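Long-range contact in MazG-related protein (Thermotoga maritima, PDB 2YXH), which binds magnesium ions and may act as a nucleoside triphosphate diphosphatase of the MazG type: residues A[89-94]-A[107-112]. The protein carries 1 engineered substitution. Numbering follows the deposited sequence.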
ATOM      1  N   HIS A  89      12.537   8.641  13.310  1.00 38.43           N
ATOM      2  CA  HIS A  89      12.837   9.858  13.906  1.00 38.37           C
ATOM      3  C   HIS A  89      11.662  10.405  14.730  1.00 39.03           C
ATOM      4  O   HIS A  89      11.886  10.724  15.913  1.00 40.15           O
ATOM      5  CB  HIS A  89      13.325  10.836  12.893  1.00 37.96           C
ATOM      6  CG  HIS A  89      13.670  12.140  13.507  1.00 42.00           C
ATOM      7  ND1 HIS A  89      14.756  12.295  14.362  1.00 42.43           N
ATOM      8  CD2 HIS A  89      13.042  13.331  13.447  1.00 34.97           C
ATOM      9  CE1 HIS A  89      14.774  13.545  14.785  1.00 41.75           C
ATOM     10  NE2 HIS A  89      13.758  14.192  14.233  1.00 32.62           N
ATOM     11  N   ARG A  90      10.463  10.571  14.133  1.00 37.30           N
ATOM     12  CA  ARG A  90       9.270  10.989  14.861  1.00 36.67           C
ATOM     13  C   ARG A  90       8.765  10.184  16.067  1.00 36.92           C
ATOM     14  O   ARG A  90       8.211  10.746  17.049  1.00 37.60           O
ATOM     15  CB  ARG A  90       8.088  11.274  13.929  1.00 37.42           C
ATOM     16  CG  ARG A  90       8.423  12.311  12.885  1.00 38.72           C
ATOM     17  CD  ARG A  90       7.317  12.561  11.898  1.00 45.11           C
ATOM     18  NE  ARG A  90       7.640  13.703  11.018  1.00 48.17           N
ATOM     19  CZ  ARG A  90       6.809  14.263  10.125  1.00 48.94           C
ATOM     20  NH1 ARG A  90       5.577  13.820   9.954  1.00 45.46           N
ATOM     21  NH2 ARG A  90       7.230  15.299   9.406  1.00 47.74           N
ATOM     22  N   LYS A  91       8.940   8.881  16.026  1.00 36.87           N
ATOM     23  CA  LYS A  91       8.299   8.046  17.017  1.00 36.78           C
ATOM     24  C   LYS A  91       9.399   7.266  17.592  1.00 35.84           C
ATOM     25  O   LYS A  91       9.463   6.093  17.387  1.00 35.50           O
ATOM     26  CB  LYS A  91       7.255   7.136  16.354  1.00 36.14           C
ATOM     27  CG  LYS A  91       6.077   7.911  15.694  1.00 38.50           C
ATOM     28  CD  LYS A  91       5.111   6.925  15.001  1.00 41.53           C
ATOM     29  CE  LYS A  91       3.662   6.970  15.547  1.00 48.28           C
ATOM     30  NZ  LYS A  91       2.957   5.603  15.460  1.00 46.72           N
ATOM     31  N   PRO A  92      10.345   7.926  18.302  1.00 36.51           N
ATOM     32  CA  PRO A  92      11.535   7.112  18.752  1.00 35.98           C
ATOM     33  C   PRO A  92      11.221   6.042  19.744  1.00 36.88           C
ATOM     34  O   PRO A  92      12.019   5.096  19.946  1.00 34.36           O
ATOM     35  CB  PRO A  92      12.431   8.152  19.493  1.00 37.68           C
ATOM     36  CG  PRO A  92      11.486   9.292  19.784  1.00 32.73           C
ATOM     37  CD  PRO A  92      10.455   9.348  18.668  1.00 35.20           C
ATOM     38  N   TRP A  93      10.109   6.254  20.457  1.00 36.94           N
ATOM     39  CA  TRP A  93       9.649   5.221  21.447  1.00 37.71           C
ATOM     40  C   TRP A  93       9.447   3.796  20.866  1.00 37.21           C
ATOM     41  O   TRP A  93       9.389   2.850  21.621  1.00 38.52           O
ATOM     42  CB  TRP A  93       8.390   5.655  22.142  1.00 35.42           C
ATOM     43  CG  TRP A  93       7.216   5.935  21.206  1.00 36.12           C
ATOM     44  CD1 TRP A  93       6.222   5.031  20.766  1.00 35.75           C
ATOM     45  CD2 TRP A  93       6.865   7.212  20.636  1.00 34.56           C
ATOM     46  NE1 TRP A  93       5.286   5.698  19.944  1.00 30.59           N
ATOM     47  CE2 TRP A  93       5.681   7.019  19.830  1.00 31.70           C
ATOM     48  CE3 TRP A  93       7.444   8.498  20.693  1.00 32.96           C
ATOM     49  CZ2 TRP A  93       5.090   8.070  19.146  1.00 32.91           C
ATOM     50  CZ3 TRP A  93       6.814   9.562  19.976  1.00 28.53           C
ATOM     51  CH2 TRP A  93       5.678   9.329  19.231  1.00 33.77           C
ATOM     52  N   LEU A  94       9.383   3.673  19.529  1.00 36.56           N
ATOM     53  CA  LEU A  94       9.236   2.381  18.845  1.00 37.17           C
ATOM     54  C   LEU A  94      10.434   1.501  19.117  1.00 38.59           C
ATOM     55  O   LEU A  94      10.405   0.267  18.975  1.00 40.18           O
ATOM     56  CB  LEU A  94       9.061   2.601  17.329  1.00 35.75           C
ATOM     57  CG  LEU A  94       7.800   3.361  16.902  1.00 33.49           C
ATOM     58  CD1 LEU A  94       7.713   3.448  15.384  1.00 34.51           C
ATOM     59  CD2 LEU A  94       6.625   2.580  17.452  1.00 37.49           C
ATOM     60  N   LYS A 107       4.082  14.566  23.159  1.00 37.22           N
ATOM     61  CA  LYS A 107       4.960  15.687  23.480  1.00 34.90           C
ATOM     62  C   LYS A 107       6.207  15.472  22.665  1.00 35.32           C
ATOM     63  O   LYS A 107       6.695  16.408  22.022  1.00 35.80           O
ATOM     64  CB  LYS A 107       5.288  15.673  24.965  1.00 36.34           C
ATOM     65  CG  LYS A 107       4.211  16.224  25.827  1.00 35.21           C
ATOM     66  CD  LYS A 107       4.796  16.722  27.108  1.00 39.16           C
ATOM     67  CE  LYS A 107       3.827  16.448  28.268  1.00 47.00           C
ATOM     68  NZ  LYS A 107       4.462  16.708  29.649  1.00 51.25           N
ATOM     69  N   ILE A 108       6.701  14.224  22.611  1.00 32.98           N
ATOM     70  CA  ILE A 108       7.836  13.966  21.761  1.00 33.25           C
ATOM     71  C   ILE A 108       7.521  14.305  20.308  1.00 35.33           C
ATOM     72  O   ILE A 108       8.237  15.042  19.622  1.00 33.49           O
ATOM     73  CB  ILE A 108       8.267  12.532  21.860  1.00 34.04           C
ATOM     74  CG1 ILE A 108       8.656  12.222  23.326  1.00 30.99           C
ATOM     75  CG2 ILE A 108       9.369  12.265  20.805  1.00 35.20           C
ATOM     76  CD1 ILE A 108       9.525  10.919  23.564  1.00 32.22           C
ATOM     77  N   TRP A 109       6.370  13.840  19.870  1.00 37.22           N
ATOM     78  CA  TRP A 109       6.091  13.889  18.491  1.00 40.83           C
ATOM     79  C   TRP A 109       5.912  15.351  18.042  1.00 41.10           C
ATOM     80  O   TRP A 109       6.354  15.748  16.942  1.00 41.10           O
ATOM     81  CB  TRP A 109       4.871  13.025  18.200  1.00 42.88           C
ATOM     82  CG  TRP A 109       4.519  13.007  16.800  1.00 45.66           C
ATOM     83  CD1 TRP A 109       4.994  12.170  15.839  1.00 47.40           C
ATOM     84  CD2 TRP A 109       3.613  13.909  16.145  1.00 49.54           C
ATOM     85  NE1 TRP A 109       4.412  12.451  14.632  1.00 48.82           N
ATOM     86  CE2 TRP A 109       3.553  13.510  14.784  1.00 50.31           C
ATOM     87  CE3 TRP A 109       2.784  14.971  16.599  1.00 53.69           C
ATOM     88  CZ2 TRP A 109       2.710  14.153  13.841  1.00 54.88           C
ATOM     89  CZ3 TRP A 109       1.912  15.634  15.658  1.00 51.56           C
ATOM     90  CH2 TRP A 109       1.891  15.219  14.291  1.00 51.88           C
ATOM     91  N   LYS A 110       5.291  16.140  18.897  1.00 41.23           N
ATOM     92  CA  LYS A 110       5.091  17.522  18.599  1.00 42.52           C
ATOM     93  C   LYS A 110       6.494  18.134  18.271  1.00 43.25           C
ATOM     94  O   LYS A 110       6.616  18.945  17.354  1.00 43.07           O
ATOM     95  CB  LYS A 110       4.420  18.171  19.800  1.00 42.56           C
ATOM     96  CG  LYS A 110       4.345  19.673  19.696  1.00 45.17           C
ATOM     97  CD  LYS A 110       3.177  20.230  20.462  1.00 52.40           C
ATOM     98  CE  LYS A 110       2.883  21.647  19.937  1.00 56.81           C
ATOM     99  NZ  LYS A 110       3.888  22.740  20.275  1.00 58.84           N
ATOM    100  N   GLU A 111       7.562  17.681  18.946  1.00 42.24           N
ATOM    101  CA  GLU A 111       8.849  18.347  18.818  1.00 43.07           C
ATOM    102  C   GLU A 111       9.605  17.818  17.627  1.00 44.90           C
ATOM    103  O   GLU A 111      10.230  18.581  16.920  1.00 46.28           O
ATOM    104  CB  GLU A 111       9.723  18.137  20.068  1.00 43.50           C
ATOM    105  CG  GLU A 111       9.157  18.757  21.377  1.00 42.19           C
ATOM    106  CD  GLU A 111       8.758  20.201  21.230  1.00 43.82           C
ATOM    107  OE1 GLU A 111       9.533  21.002  20.652  1.00 42.55           O
ATOM    108  OE2 GLU A 111       7.646  20.526  21.693  1.00 44.56           O
ATOM    109  N   ARG A 112       9.642  16.489  17.478  1.00 43.71           N
ATOM    110  CA  ARG A 112      10.177  15.869  16.269  1.00 43.66           C
ATOM    111  C   ARG A 112       9.601  16.489  14.966  1.00 45.30           C
ATOM    112  O   ARG A 112      10.307  16.779  13.983  1.00 44.02           O
ATOM    113  CB  ARG A 112       9.914  14.370  16.308  1.00 42.19           C
ATOM    114  CG  ARG A 112      10.444  13.702  17.584  1.00 37.99           C
ATOM    115  CD  ARG A 112      11.976  13.842  17.722  1.00 32.47           C
ATOM    116  NE  ARG A 112      12.542  13.202  18.929  1.00 29.09           N
ATOM    117  CZ  ARG A 112      13.444  12.217  18.915  1.00 29.93           C
ATOM    118  NH1 ARG A 112      13.779  11.650  17.792  1.00 26.28           N
ATOM    119  NH2 ARG A 112      13.969  11.792  20.030  1.00 21.77           N
TER
HETATM  120  O   HOH W   1       4.071  12.247  11.861  1.00 54.29           O
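Arg-112 lies between His-89 and Pro-92. Its chain bends about CB-CG (chi2 -62°), bringing CD over one face of the His-89 ring, a CH-pi contact (CD to ring centroid 4.2 Å). NH1 gives a weak hydrogen bond to His-89 O (2.8 Å, angle 121°). Pro-92 CG sits over one face of the guanidinium, 3.5 Å from NH2. A leucine here would probably leave His-89 O without this donor and Pro-92 CG without the flat group it packs on. The contact joins the C-terminal end of helix 76-90, and the 3-10 turn after it, to helix 102-113 in this all-helical MazG-family chain. One turn before Arg-112, Ile-108 CG2 packs on Pro-92 CD at 3.8 Å. Trp-93 turns its CZ3-CH2 edge to this helix, with Ile-108 CG2 and Trp-109 CB near its plane. Lys-91 CA lies over one face of that indole, toward its rim, and Cys-16 of the second subunit packs on Trp-93. The Trp-109 indole stands almost perpendicular to the Arg-90 guanidinium (89°). One water bridges them, accepting from Trp-109 NE1 (2.8 Å), in the ring plane, and from Arg-90 NH1 (2.9 Å). Arg-90 O is buried without a hydrogen-bond partner; Trp-109 CD1 meets it edge-on at 3.7 Å.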